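Local coordinates for quinonprotein alcohol dehydrogenase-like protein (Bacteroides thetaiotaomicron VPI-5482, PDB 4R5O), which is of unknown function but joins an immunoglobulin-like beta-sandwich to a seven-bladed beta-propeller and binds calcium ions, at residues G370-A375 / V388-E393; G204-I208 / L256-K260; T49-N55 / A75-I81; D285-T290 / V301-N305; N99-F104 / F114-E118. All coordinates share one frame; numbering follows the deposited sequence.

In the fold
Along the chain the order is contact 3, contact 5, contact 2, contact 4, contact 1. Contact 3 pairs two strands of the N-terminal sandwich; the other four are spread round the propeller. Contact 5 follows almost directly after strand 86-97 of the sandwich, and its nearest atoms are about 12 Å from those of contact 3. Contacts 1 and 5 have centres about 23 Å apart, and contacts 3 and 4, about 57 Å apart, lie on opposite sides of the chain's centre. Contacts 1, 4 and 5 are thus hairpin pairings within three separate propeller sheets, contact 2 joins one sheet to the next through a short helix, and contact 3 belongs to the separate sandwich domain.

Contact 1. Residues G370-A375 / V388-E393; sequences GVSITA and VTYTEE
The Tyr390 ring is met obliquely by two aliphatic side chains of the partner strand, while Val388 CG1, from its own strand, lies over one face, offset toward the rim. Val371 CG1 comes within 3.6 Å of Tyr390 CD1, and Ile373 lies alongside the ring, pointing the same way, with CG1 3.6 Å from Tyr390 CE1. The end of Ile373 also meets the neighbouring side chain, its CD1 touching Val388 CG1 at 3.6 Å. The phenol oxygen is engaged elsewhere, in a hydrogen bond to Tyr403 OH.

On the side of Ser372 and Thr391 the contact turns polar. With OG1 of Thr374 tucked between its backbone N and carbonyl carbon (chi1 55°), the hydroxyl meets Thr391 OG1 at 2.8 Å, the two side chains crossing at about a right angle. Thr391 OG1 is hydrogen-bonded to Ser398 OG as well, so the pair extends toward strand 397-403. Thr374 CG2 packs on Thr391 CB.

Ser372 and Thr391 exchange both backbone bonds, the one from Thr391 N to Ser372 O being 2.8 Å long. Thr374 N bonds to Thr389 O. At the end of the pairing Ala375 CB rests on Thr389 CB at 3.6 Å, and a water bridges Ala375 O and Thr389 N. This is the antiparallel pairing of a beta hairpin, here of strands 371-379 and 386-392 in one four-stranded sheet of the propeller.

Contact 2. Residues G204-I208 / L256-K260; sequences GIRRI and LIAAK
Arg207 leaves its strand fully stretched over the first two torsions (chi1 -179°, chi2 -178°) and then bends at chi3 (60°), which swings the guanidinium onto carbonyls at and just beyond the C-terminal end of helix 253-258. NH1 does most of the gripping. It bonds to Ala259 O at 2.7 Å, arriving in the carbonyl plane on a lone pair, and to Leu256 O at 2.8 Å, tilted somewhat from that carbonyl's plane. Both oxygens lie at the edge of the guanidinium, close to its plane. NH2 adds a weak second bond to Ala259 O at 3.1 Å, so this one carbonyl receives two N-H groups.

Ile257 O sits differently, over one face of the guanidinium and 3.2 Å from NH1, at an angle too poor for a hydrogen bond. Three backbone oxygens thus gather about the NH1 side of the cation, and its positive charge probably suits the negative end of the helix dipole. The Arg207 side chain also touches Val216 and Ile218 of strand 215-220 and Tyr197 of strand 197-201.

Two residues earlier, Ile205 CG2 approaches Leu256 CD2 at 4.3 Å, a loose apolar contact that Leu199 and Tyr251 complete. An arginine holding backbone carbonyls at the C-terminal end of a short helix links strand 204-209, in one propeller sheet, to the chain just after strand 246-252 of the next.

Contact 3. Residues T49-N55 / A75-I81; sequences TYSWLVN and ADLSCII. With ACT (acetate ion), chain H.
Two central strands of the immunoglobulin-like sandwich pair here, in the PKD-like region, and the face bearing Tyr50, Trp52 and Val54 carries the aromatic packing. Cys79 SG sits almost directly over the six-membered ring of Trp52, 3.6 Å from its centroid, a sulfur-aromatic contact. The sulfur stands opposite the backbone N across the CA-CB bond (chi1 178°), which carries it over the ring, while Cys79 CB covers the same ring. Leu77 CD1 instead meets the indole at its edge, 3.9 Å from Trp52 CE3. Next along, Ile81 CG2 lies squarely over the centre of the Tyr50 ring, 4.1 Å from its centroid.

The opposite face is aliphatic where Leu53 CD1 touches Ile80 CD1 at 3.9 Å. At the end of the ladder Asn55 is held twice: its N bonds to Asp76 O, and its OD1 accepts Asp76 N at 3.0 Å from above the amide plane. Asn55 ND2 makes a weak bond to an acetate ion, probably from the crystallisation liquor.

Strand 86-97 flanks this pair beyond strand 74-83, with Ser78 OG bonded to Ser91 OG. Strand 57-60 lies beyond strand 49-54, where Ser51 OG bonds to Glu58. Trp52 NE1 donates to Glu62 O, and Ile38 of strand 35-38 packs on Trp52 and Leu77.

Contact 4. Residues D285-T290 / V301-N305; sequences DGNVYT and VKIKN
Lys302 runs alongside the Tyr289 ring, pointing the same way, with its CA over one face, 4.2 Å from the ring centroid and offset toward the rim. Its CB touches Tyr289 CE2 at 3.7 Å, and the extended chain continues past the phenol oxygen. On the other face of the sheet Ile303 CD1 touches both Thr290 CG2, at 3.9 Å, and Val288 CG1.

Backbone bonds set this spacing: Val288 and Thr290 each pair in both directions, with Ile303 and Val301 respectively, though Val288 N to Ile303 O is weak. The Tyr289 ring is steadied from its own side, because its OH donates to Asp285 OD2 at 2.6 Å, meeting the carboxylate from above its plane. Asp285 OD1 takes Asn287 N at 2.9 Å, closing an Asx turn. Lys302 NZ stays 4.4 Å from Asp285 OD2, beyond a salt bridge, and has a long, weak ion pair with Glu310.

Within the sheet, strand 281-282 lies beyond strand 288-294, and strand 309-314 beyond strand 297-303. Thr290 OG1 bonds to Asn279 O. Ile272 of strand 272-274 packs under Thr290, Val301 and Ile303, while Ile230 and Tyr232 of strand 228-232 cover Val288, joining two propeller sheets.

Contact 5. Residues N99-F104 / F114-E118; sequences NFSKGF and FYDTE
Phe100 turns its edge toward the face of Phe114, the centroids 4.8 Å apart and the planes at 56°. Phe100 CD1 is the atom that points in, above the centre of the Phe114 ring and 3.5 Å from Phe114 CD1. With its CG turned to the far side of CA-CB from the backbone N (chi1 -178°), the Phe114 side chain reaches back beneath the turn of residues 99-102, where its CE1 lies 3.3 Å from Phe100 O and its CZ near Gly103 N.

Phe104 and Tyr115 are a different pair. Their rings meet obliquely, planes at 45°, and it is Tyr115 CB that lies over a face of Phe104, offset toward the rim. Phe104 CE2 also touches Tyr115 CD2 at 3.6 Å, and Thr117 CG2 reaches the Phe104 ring.

Phe104 and Tyr115 exchange both backbone bonds, the one from Tyr115 N to Phe104 O almost straight at 2.9 Å. Farther out, Lys102 O receives a weak bond from Thr117 N. Lys102 lays its CD against the Glu118 carboxylate, and NZ forms a long salt bridge to Glu118 OE2 at 3.8 Å. Asp116 OD1 accepts Glu118 N in an Asx turn.

Phe105 meets both Phe100 and Phe114 edge-to-face. Tyr115 OH bonds to His411 ND1 on strand 409-416, with a calcium ion about 5 Å from the Tyr115 side chain. The hairpin lies between strand 121-123 and the C-terminal strand 422-424, whose pairing with strand 103-108 closes the propeller ring in velcro fashion.

Contact 1. Residues G370-A375 / V388-E393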
# COMPACT_ATOMS: atom_id res chain seq x y z
N GLY A 370 -11.81 18.44 -17.73
CA GLY A 370 -12.58 17.23 -17.45
C GLY A 370 -11.78 16.07 -16.86
O GLY A 370 -12.26 14.93 -16.80
N VAL A 371 -10.54 16.38 -16.41
CA VAL A 371 -9.59 15.47 -15.78
C VAL A 371 -9.17 16.08 -14.45
O VAL A 371 -8.76 17.26 -14.40
CB VAL A 371 -8.37 15.17 -16.70
CG1 VAL A 371 -7.51 14.07 -16.10
CG2 VAL A 371 -8.80 14.77 -18.10
N SER A 372 -9.31 15.31 -13.37
CA SER A 372 -8.93 15.79 -12.05
C SER A 372 -7.97 14.80 -11.39
O SER A 372 -7.94 13.63 -11.76
CB SER A 372 -10.17 16.02 -11.19
OG SER A 372 -10.95 14.85 -11.06
N ILE A 373 -7.15 15.31 -10.43
CA ILE A 373 -6.18 14.54 -9.66
C ILE A 373 -6.93 14.07 -8.43
O ILE A 373 -7.45 14.89 -7.67
CB ILE A 373 -4.89 15.36 -9.39
CG1 ILE A 373 -4.23 15.70 -10.76
CG2 ILE A 373 -3.92 14.60 -8.45
CD1 ILE A 373 -3.13 16.64 -10.74
N THR A 374 -7.07 12.75 -8.28
CA THR A 374 -7.95 12.13 -7.29
C THR A 374 -7.22 11.28 -6.22
O THR A 374 -7.87 10.49 -5.53
CB THR A 374 -8.94 11.22 -8.03
OG1 THR A 374 -8.20 10.29 -8.84
CG2 THR A 374 -9.92 12.03 -8.91
N ALA A 375 -5.92 11.49 -6.03
CA ALA A 375 -5.14 10.78 -5.01
C ALA A 375 -3.95 11.61 -4.62
O ALA A 375 -3.60 12.51 -5.40
CB ALA A 375 -4.70 9.43 -5.52
N VAL A 388 1.34 10.96 -10.54
CA VAL A 388 0.07 11.66 -10.47
C VAL A 388 -1.07 10.71 -10.84
O VAL A 388 -0.99 10.04 -11.87
CB VAL A 388 0.11 12.87 -11.42
CG1 VAL A 388 -1.13 13.71 -11.27
CG2 VAL A 388 1.35 13.73 -11.16
N THR A 389 -2.14 10.68 -10.01
CA THR A 389 -3.35 9.88 -10.24
C THR A 389 -4.44 10.80 -10.80
O THR A 389 -4.86 11.74 -10.14
CB THR A 389 -3.79 9.18 -8.96
OG1 THR A 389 -2.71 8.38 -8.46
CG2 THR A 389 -5.03 8.35 -9.13
N TYR A 390 -4.88 10.51 -12.03
CA TYR A 390 -5.93 11.23 -12.74
C TYR A 390 -7.20 10.40 -12.88
O TYR A 390 -7.11 9.17 -12.96
CB TYR A 390 -5.46 11.63 -14.16
CG TYR A 390 -4.31 12.60 -14.22
CD1 TYR A 390 -4.52 13.96 -14.08
CD2 TYR A 390 -3.04 12.17 -14.55
CE1 TYR A 390 -3.47 14.87 -14.20
CE2 TYR A 390 -1.98 13.07 -14.67
CZ TYR A 390 -2.20 14.42 -14.50
OH TYR A 390 -1.17 15.33 -14.61
N THR A 391 -8.37 11.09 -12.96
CA THR A 391 -9.66 10.46 -13.21
C THR A 391 -10.43 11.33 -14.19
O THR A 391 -10.58 12.54 -13.95
CB THR A 391 -10.47 10.19 -11.93
OG1 THR A 391 -9.71 9.35 -11.05
CG2 THR A 391 -11.81 9.53 -12.20
N GLU A 392 -10.89 10.71 -15.30
CA GLU A 392 -11.76 11.36 -16.28
C GLU A 392 -13.15 11.35 -15.67
O GLU A 392 -13.71 10.28 -15.45
CB GLU A 392 -11.70 10.72 -17.67
CG GLU A 392 -10.40 10.95 -18.43
CD GLU A 392 -10.36 10.52 -19.89
OE1 GLU A 392 -11.41 10.60 -20.57
OE2 GLU A 392 -9.26 10.21 -20.38
N GLU A 393 -13.62 12.54 -15.27
CA GLU A 393 -14.87 12.81 -14.55
C GLU A 393 -16.10 12.17 -15.24
O GLU A 393 -16.90 11.51 -14.56
CB GLU A 393 -15.10 14.33 -14.43
CG GLU A 393 -13.95 15.10 -13.77
CD GLU A 393 -14.04 16.62 -13.71
OE1 GLU A 393 -15.00 17.19 -14.28
OE2 GLU A 393 -13.13 17.24 -13.12
O HOH W 1 -1.98 11.97 -7.48

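Contact 2. Residues G204-I208 / L256-K260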
# COMPACT_ATOMS: atom_id res chain seq x y z
N GLY A 204 -11.77 9.35 18.31
CA GLY A 204 -10.90 9.92 19.33
C GLY A 204 -9.48 9.47 19.03
O GLY A 204 -9.11 9.43 17.86
N ILE A 205 -8.71 9.08 20.06
CA ILE A 205 -7.31 8.63 19.88
C ILE A 205 -7.10 7.28 20.56
O ILE A 205 -7.37 7.12 21.76
CB ILE A 205 -6.26 9.66 20.41
CG1 ILE A 205 -6.52 11.07 19.85
CG2 ILE A 205 -4.82 9.17 20.14
CD1 ILE A 205 -5.79 12.14 20.54
N ARG A 206 -6.54 6.34 19.79
CA ARG A 206 -6.16 5.00 20.25
C ARG A 206 -4.69 4.78 20.02
O ARG A 206 -4.22 5.06 18.92
CB ARG A 206 -6.96 3.90 19.54
CG ARG A 206 -8.44 4.00 19.68
CD ARG A 206 -9.04 3.18 18.59
NE ARG A 206 -10.50 3.18 18.63
CZ ARG A 206 -11.22 2.26 19.25
NH1 ARG A 206 -10.62 1.26 19.91
NH2 ARG A 206 -12.55 2.32 19.23
N ARG A 207 -3.97 4.28 21.03
CA ARG A 207 -2.58 3.89 20.87
C ARG A 207 -2.56 2.45 20.52
O ARG A 207 -3.22 1.67 21.18
CB ARG A 207 -1.74 4.17 22.14
CG ARG A 207 -0.25 3.79 21.97
CD ARG A 207 0.57 4.01 23.22
NE ARG A 207 0.09 3.22 24.36
CZ ARG A 207 -0.61 3.71 25.38
NH1 ARG A 207 -0.86 5.02 25.46
NH2 ARG A 207 -1.01 2.91 26.36
N ILE A 208 -1.83 2.08 19.49
CA ILE A 208 -1.71 0.67 19.10
C ILE A 208 -0.23 0.24 19.25
O ILE A 208 0.69 1.00 18.90
CB ILE A 208 -2.28 0.39 17.65
CG1 ILE A 208 -2.27 -1.15 17.32
CG2 ILE A 208 -1.63 1.25 16.54
CD1 ILE A 208 -3.24 -1.61 16.28
N LEU A 256 1.42 10.65 24.65
CA LEU A 256 0.60 9.68 23.91
C LEU A 256 1.03 8.26 24.18
O LEU A 256 0.17 7.39 24.27
CB LEU A 256 0.67 9.95 22.39
CG LEU A 256 0.00 11.23 21.91
CD1 LEU A 256 0.41 11.54 20.52
CD2 LEU A 256 -1.48 11.13 22.00
N ILE A 257 2.35 8.01 24.33
CA ILE A 257 2.91 6.68 24.59
C ILE A 257 2.57 6.23 26.04
O ILE A 257 2.22 5.05 26.23
CB ILE A 257 4.43 6.67 24.34
CG1 ILE A 257 4.71 6.75 22.81
CG2 ILE A 257 5.10 5.42 24.94
CD1 ILE A 257 6.14 6.94 22.38
N ALA A 258 2.62 7.16 27.01
CA ALA A 258 2.43 6.90 28.45
C ALA A 258 0.95 6.91 28.90
O ALA A 258 0.64 6.34 29.95
CB ALA A 258 3.17 7.96 29.24
N ALA A 259 0.08 7.60 28.17
CA ALA A 259 -1.33 7.76 28.50
C ALA A 259 -2.06 6.41 28.70
O ALA A 259 -1.95 5.50 27.87
CB ALA A 259 -2.04 8.55 27.41
N LYS A 260 -2.79 6.30 29.81
CA LYS A 260 -3.61 5.13 30.15
C LYS A 260 -5.01 5.31 29.55
O LYS A 260 -5.33 6.42 29.12
CB LYS A 260 -3.68 4.92 31.69
CG LYS A 260 -2.35 4.60 32.38
CD LYS A 260 -2.49 4.75 33.89
CE LYS A 260 -1.17 4.65 34.64
NZ LYS A 260 -1.29 5.00 36.09

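Contact 3. Residues T49-N55 / A75-I81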
# COMPACT_ATOMS: atom_id res chain seq x y z
N THR A 49 -4.95 -41.76 -11.04
CA THR A 49 -5.61 -40.45 -11.07
C THR A 49 -4.73 -39.51 -10.24
O THR A 49 -4.06 -39.95 -9.30
CB THR A 49 -7.07 -40.52 -10.61
OG1 THR A 49 -7.14 -40.96 -9.25
CG2 THR A 49 -7.94 -41.40 -11.50
N TYR A 50 -4.71 -38.22 -10.62
CA TYR A 50 -3.88 -37.19 -10.00
C TYR A 50 -4.73 -36.09 -9.36
O TYR A 50 -5.88 -35.87 -9.75
CB TYR A 50 -2.95 -36.56 -11.08
CG TYR A 50 -1.95 -37.51 -11.71
CD1 TYR A 50 -2.36 -38.50 -12.60
CD2 TYR A 50 -0.58 -37.33 -11.53
CE1 TYR A 50 -1.44 -39.36 -13.21
CE2 TYR A 50 0.35 -38.16 -12.16
CZ TYR A 50 -0.08 -39.17 -13.00
OH TYR A 50 0.84 -39.99 -13.62
N SER A 51 -4.14 -35.37 -8.39
CA SER A 51 -4.72 -34.24 -7.69
C SER A 51 -3.61 -33.29 -7.32
O SER A 51 -2.74 -33.62 -6.51
CB SER A 51 -5.51 -34.69 -6.46
OG SER A 51 -6.10 -33.62 -5.74
N TRP A 52 -3.59 -32.13 -7.97
CA TRP A 52 -2.58 -31.10 -7.77
C TRP A 52 -3.15 -30.01 -6.91
O TRP A 52 -4.10 -29.34 -7.33
CB TRP A 52 -2.09 -30.55 -9.12
CG TRP A 52 -1.37 -31.57 -9.97
CD1 TRP A 52 -1.93 -32.42 -10.87
CD2 TRP A 52 0.04 -31.83 -9.99
NE1 TRP A 52 -0.95 -33.19 -11.47
CE2 TRP A 52 0.26 -32.85 -10.94
CE3 TRP A 52 1.14 -31.28 -9.32
CZ2 TRP A 52 1.55 -33.32 -11.25
CZ3 TRP A 52 2.41 -31.77 -9.60
CH2 TRP A 52 2.61 -32.77 -10.57
N LEU A 53 -2.59 -29.85 -5.70
CA LEU A 53 -3.05 -28.86 -4.75
C LEU A 53 -2.08 -27.71 -4.68
O LEU A 53 -0.91 -27.91 -4.34
CB LEU A 53 -3.26 -29.45 -3.34
CG LEU A 53 -4.06 -30.76 -3.22
CD1 LEU A 53 -4.19 -31.18 -1.79
CD2 LEU A 53 -5.44 -30.67 -3.82
N VAL A 54 -2.57 -26.51 -5.03
CA VAL A 54 -1.84 -25.24 -4.95
C VAL A 54 -2.35 -24.54 -3.71
O VAL A 54 -3.55 -24.29 -3.60
CB VAL A 54 -1.96 -24.38 -6.23
CG1 VAL A 54 -1.23 -23.06 -6.06
CG2 VAL A 54 -1.44 -25.15 -7.45
N ASN A 55 -1.48 -24.37 -2.72
CA ASN A 55 -1.81 -23.82 -1.40
C ASN A 55 -3.05 -24.56 -0.80
O ASN A 55 -3.96 -23.92 -0.26
CB ASN A 55 -2.04 -22.32 -1.46
CG ASN A 55 -0.80 -21.55 -1.78
OD1 ASN A 55 0.28 -21.82 -1.23
ND2 ASN A 55 -0.92 -20.54 -2.63
N ALA A 75 3.93 -20.28 -3.47
CA ALA A 75 2.90 -21.30 -3.28
C ALA A 75 3.50 -22.63 -2.85
O ALA A 75 4.64 -22.94 -3.18
CB ALA A 75 2.11 -21.49 -4.56
N ASP A 76 2.71 -23.40 -2.09
CA ASP A 76 2.99 -24.77 -1.68
C ASP A 76 2.32 -25.67 -2.69
O ASP A 76 1.22 -25.36 -3.15
CB ASP A 76 2.51 -25.04 -0.24
CG ASP A 76 3.35 -24.42 0.86
OD1 ASP A 76 4.57 -24.71 0.91
OD2 ASP A 76 2.76 -23.77 1.76
N LEU A 77 3.00 -26.73 -3.11
CA LEU A 77 2.42 -27.62 -4.10
C LEU A 77 2.49 -29.07 -3.65
O LEU A 77 3.56 -29.56 -3.27
CB LEU A 77 3.14 -27.44 -5.45
CG LEU A 77 2.73 -28.33 -6.63
CD1 LEU A 77 1.31 -28.05 -7.10
CD2 LEU A 77 3.65 -28.10 -7.73
N SER A 78 1.34 -29.74 -3.71
CA SER A 78 1.21 -31.17 -3.41
C SER A 78 0.70 -31.90 -4.62
O SER A 78 -0.09 -31.37 -5.42
CB SER A 78 0.30 -31.43 -2.22
OG SER A 78 0.85 -30.89 -1.03
N CYS A 79 1.15 -33.14 -4.75
CA CYS A 79 0.71 -34.01 -5.82
C CYS A 79 0.31 -35.31 -5.21
O CYS A 79 1.15 -36.03 -4.66
CB CYS A 79 1.79 -34.18 -6.88
SG CYS A 79 1.31 -35.30 -8.20
N ILE A 80 -0.99 -35.60 -5.26
CA ILE A 80 -1.54 -36.84 -4.75
C ILE A 80 -1.86 -37.71 -5.96
O ILE A 80 -2.65 -37.30 -6.81
CB ILE A 80 -2.77 -36.60 -3.84
CG1 ILE A 80 -2.49 -35.49 -2.79
CG2 ILE A 80 -3.21 -37.90 -3.18
CD1 ILE A 80 -3.66 -35.01 -2.05
N ILE A 81 -1.19 -38.86 -6.07
CA ILE A 81 -1.43 -39.82 -7.16
C ILE A 81 -2.04 -41.05 -6.51
O ILE A 81 -1.45 -41.62 -5.59
CB ILE A 81 -0.16 -40.14 -8.00
CG1 ILE A 81 0.62 -38.84 -8.32
CG2 ILE A 81 -0.55 -40.95 -9.26
CD1 ILE A 81 1.93 -39.03 -8.92
C ACT H . -2.01 -18.27 -5.18
O ACT H . -2.33 -18.57 -4.01
OXT ACT H . -0.95 -18.64 -5.79
CH3 ACT H . -3.02 -17.38 -5.94

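Contact 4. Residues D285-T290 / V301-N305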
# COMPACT_ATOMS: atom_id res chain seq x y z
N ASP A 285 14.76 21.37 3.63
CA ASP A 285 15.28 22.35 4.60
C ASP A 285 15.17 21.83 6.06
O ASP A 285 15.61 22.51 6.99
CB ASP A 285 14.54 23.68 4.46
CG ASP A 285 13.06 23.68 4.79
OD1 ASP A 285 12.50 22.58 4.99
OD2 ASP A 285 12.47 24.76 4.85
N GLY A 286 14.55 20.65 6.24
CA GLY A 286 14.35 19.98 7.52
C GLY A 286 13.12 20.44 8.26
O GLY A 286 12.90 20.05 9.41
N ASN A 287 12.29 21.27 7.59
CA ASN A 287 11.07 21.83 8.16
C ASN A 287 9.84 21.10 7.63
O ASN A 287 9.91 20.39 6.62
CB ASN A 287 10.96 23.34 7.88
CG ASN A 287 11.95 24.16 8.66
OD1 ASN A 287 12.58 25.08 8.14
ND2 ASN A 287 12.21 23.80 9.90
N VAL A 288 8.71 21.22 8.37
CA VAL A 288 7.45 20.60 8.00
C VAL A 288 6.58 21.66 7.40
O VAL A 288 6.51 22.77 7.92
CB VAL A 288 6.78 19.88 9.20
CG1 VAL A 288 5.30 19.59 8.95
CG2 VAL A 288 7.54 18.59 9.50
N TYR A 289 5.93 21.31 6.29
CA TYR A 289 5.05 22.19 5.55
C TYR A 289 3.66 21.63 5.45
O TYR A 289 3.49 20.44 5.23
CB TYR A 289 5.59 22.43 4.13
CG TYR A 289 6.83 23.28 4.06
CD1 TYR A 289 8.07 22.76 4.39
CD2 TYR A 289 6.77 24.57 3.55
CE1 TYR A 289 9.23 23.54 4.30
CE2 TYR A 289 7.92 25.36 3.44
CZ TYR A 289 9.15 24.84 3.82
OH TYR A 289 10.27 25.60 3.68
N THR A 290 2.68 22.50 5.54
CA THR A 290 1.28 22.17 5.32
C THR A 290 0.67 23.39 4.63
O THR A 290 1.39 24.31 4.28
CB THR A 290 0.58 21.74 6.61
OG1 THR A 290 -0.69 21.15 6.28
CG2 THR A 290 0.42 22.87 7.65
N VAL A 301 2.54 26.88 4.56
CA VAL A 301 3.02 27.18 5.90
C VAL A 301 4.25 26.33 6.23
O VAL A 301 4.19 25.12 6.19
CB VAL A 301 1.91 26.99 6.96
CG1 VAL A 301 2.43 27.27 8.37
CG2 VAL A 301 0.71 27.89 6.66
N LYS A 302 5.34 26.98 6.59
CA LYS A 302 6.58 26.39 7.08
C LYS A 302 6.48 26.29 8.58
O LYS A 302 6.18 27.30 9.22
CB LYS A 302 7.77 27.25 6.63
CG LYS A 302 9.15 26.89 7.12
CD LYS A 302 10.07 27.98 6.61
CE LYS A 302 11.54 27.82 6.81
NZ LYS A 302 12.30 28.94 6.21
N ILE A 303 6.66 25.08 9.14
CA ILE A 303 6.59 24.88 10.58
C ILE A 303 8.01 24.63 11.02
O ILE A 303 8.58 23.59 10.67
CB ILE A 303 5.58 23.78 11.03
CG1 ILE A 303 4.21 23.89 10.28
CG2 ILE A 303 5.42 23.78 12.57
CD1 ILE A 303 3.16 22.67 10.44
N LYS A 304 8.63 25.60 11.71
CA LYS A 304 10.02 25.41 12.09
C LYS A 304 10.07 24.53 13.36
O LYS A 304 9.03 24.24 13.96
CB LYS A 304 10.71 26.77 12.27
CG LYS A 304 10.68 27.70 11.05
CD LYS A 304 11.36 29.02 11.39
CE LYS A 304 11.35 30.05 10.29
NZ LYS A 304 12.08 31.27 10.70
N ASN A 305 11.29 24.07 13.73
CA ASN A 305 11.59 23.23 14.90
C ASN A 305 11.00 23.81 16.21
O ASN A 305 10.60 23.04 17.09
CB ASN A 305 13.12 23.07 15.08
CG ASN A 305 13.87 22.39 13.93
OD1 ASN A 305 13.32 22.04 12.86
ND2 ASN A 305 15.18 22.20 14.14

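Contact 5. Residues N99-F104 / F114-E118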
# COMPACT_ATOMS: atom_id res chain seq x y z
N ASN A 99 11.61 -8.64 -8.31
CA ASN A 99 12.28 -7.58 -7.57
C ASN A 99 11.33 -6.39 -7.48
O ASN A 99 11.07 -5.71 -8.49
CB ASN A 99 13.61 -7.24 -8.26
CG ASN A 99 14.51 -6.25 -7.54
OD1 ASN A 99 14.20 -5.71 -6.48
ND2 ASN A 99 15.66 -6.02 -8.11
N PHE A 100 10.78 -6.17 -6.28
CA PHE A 100 9.80 -5.10 -6.06
C PHE A 100 10.48 -3.72 -5.92
O PHE A 100 9.78 -2.73 -5.67
CB PHE A 100 8.91 -5.39 -4.85
CG PHE A 100 7.81 -6.41 -5.08
CD1 PHE A 100 7.07 -6.40 -6.27
CD2 PHE A 100 7.38 -7.24 -4.05
CE1 PHE A 100 5.97 -7.26 -6.44
CE2 PHE A 100 6.28 -8.08 -4.21
CZ PHE A 100 5.58 -8.09 -5.41
N SER A 101 11.79 -3.64 -6.18
CA SER A 101 12.55 -2.39 -6.21
C SER A 101 12.47 -1.74 -7.61
O SER A 101 12.71 -0.55 -7.74
CB SER A 101 14.00 -2.64 -5.84
OG SER A 101 14.09 -3.30 -4.58
N LYS A 102 12.13 -2.53 -8.63
CA LYS A 102 12.08 -2.17 -10.05
C LYS A 102 10.72 -1.57 -10.46
O LYS A 102 10.21 -1.86 -11.55
CB LYS A 102 12.39 -3.42 -10.91
CG LYS A 102 13.79 -4.00 -10.66
CD LYS A 102 14.91 -2.99 -10.94
CE LYS A 102 16.26 -3.51 -10.54
NZ LYS A 102 17.33 -2.50 -10.79
N GLY A 103 10.20 -0.66 -9.64
CA GLY A 103 8.93 0.02 -9.88
C GLY A 103 8.26 0.48 -8.60
O GLY A 103 8.94 0.91 -7.66
N PHE A 104 6.91 0.39 -8.54
CA PHE A 104 6.17 0.80 -7.33
C PHE A 104 4.89 -0.00 -7.13
O PHE A 104 4.30 -0.47 -8.12
CB PHE A 104 5.79 2.31 -7.39
CG PHE A 104 4.98 2.69 -8.61
CD1 PHE A 104 3.60 2.54 -8.62
CD2 PHE A 104 5.59 3.22 -9.74
CE1 PHE A 104 2.85 2.88 -9.75
CE2 PHE A 104 4.85 3.56 -10.87
CZ PHE A 104 3.48 3.40 -10.86
N PHE A 114 1.44 -4.24 -8.44
CA PHE A 114 2.79 -3.74 -8.69
C PHE A 114 3.00 -3.35 -10.15
O PHE A 114 2.66 -4.13 -11.04
CB PHE A 114 3.87 -4.77 -8.30
CG PHE A 114 5.29 -4.28 -8.49
CD1 PHE A 114 5.88 -3.41 -7.57
CD2 PHE A 114 6.07 -4.75 -9.54
CE1 PHE A 114 7.21 -3.01 -7.72
CE2 PHE A 114 7.39 -4.32 -9.71
CZ PHE A 114 7.95 -3.44 -8.81
N TYR A 115 3.58 -2.17 -10.39
CA TYR A 115 3.93 -1.71 -11.72
C TYR A 115 5.45 -1.62 -11.85
O TYR A 115 6.10 -0.86 -11.13
CB TYR A 115 3.26 -0.36 -12.05
CG TYR A 115 3.63 0.17 -13.42
CD1 TYR A 115 3.07 -0.37 -14.58
CD2 TYR A 115 4.54 1.21 -13.56
CE1 TYR A 115 3.40 0.13 -15.84
CE2 TYR A 115 4.86 1.73 -14.82
CZ TYR A 115 4.29 1.18 -15.95
OH TYR A 115 4.60 1.72 -17.17
N ASP A 116 6.01 -2.37 -12.81
CA ASP A 116 7.43 -2.41 -13.11
C ASP A 116 7.77 -1.27 -14.10
O ASP A 116 7.32 -1.29 -15.24
CB ASP A 116 7.78 -3.79 -13.68
CG ASP A 116 9.26 -4.13 -13.71
OD1 ASP A 116 10.06 -3.28 -14.15
OD2 ASP A 116 9.60 -5.30 -13.38
N THR A 117 8.56 -0.26 -13.65
CA THR A 117 8.95 0.88 -14.49
C THR A 117 9.99 0.46 -15.56
O THR A 117 10.24 1.24 -16.49
CB THR A 117 9.49 2.04 -13.65
OG1 THR A 117 10.55 1.57 -12.82
CG2 THR A 117 8.42 2.71 -12.80
N GLU A 118 10.58 -0.74 -15.46
CA GLU A 118 11.56 -1.23 -16.43
C GLU A 118 10.86 -2.02 -17.53
O GLU A 118 11.14 -1.78 -18.71
CB GLU A 118 12.65 -2.09 -15.77
CG GLU A 118 13.70 -1.27 -15.04
CD GLU A 118 14.89 -2.05 -14.49
OE1 GLU A 118 14.81 -3.30 -14.38
OE2 GLU A 118 15.89 -1.39 -14.13
O HOH W 2 9.71 -7.52 -11.13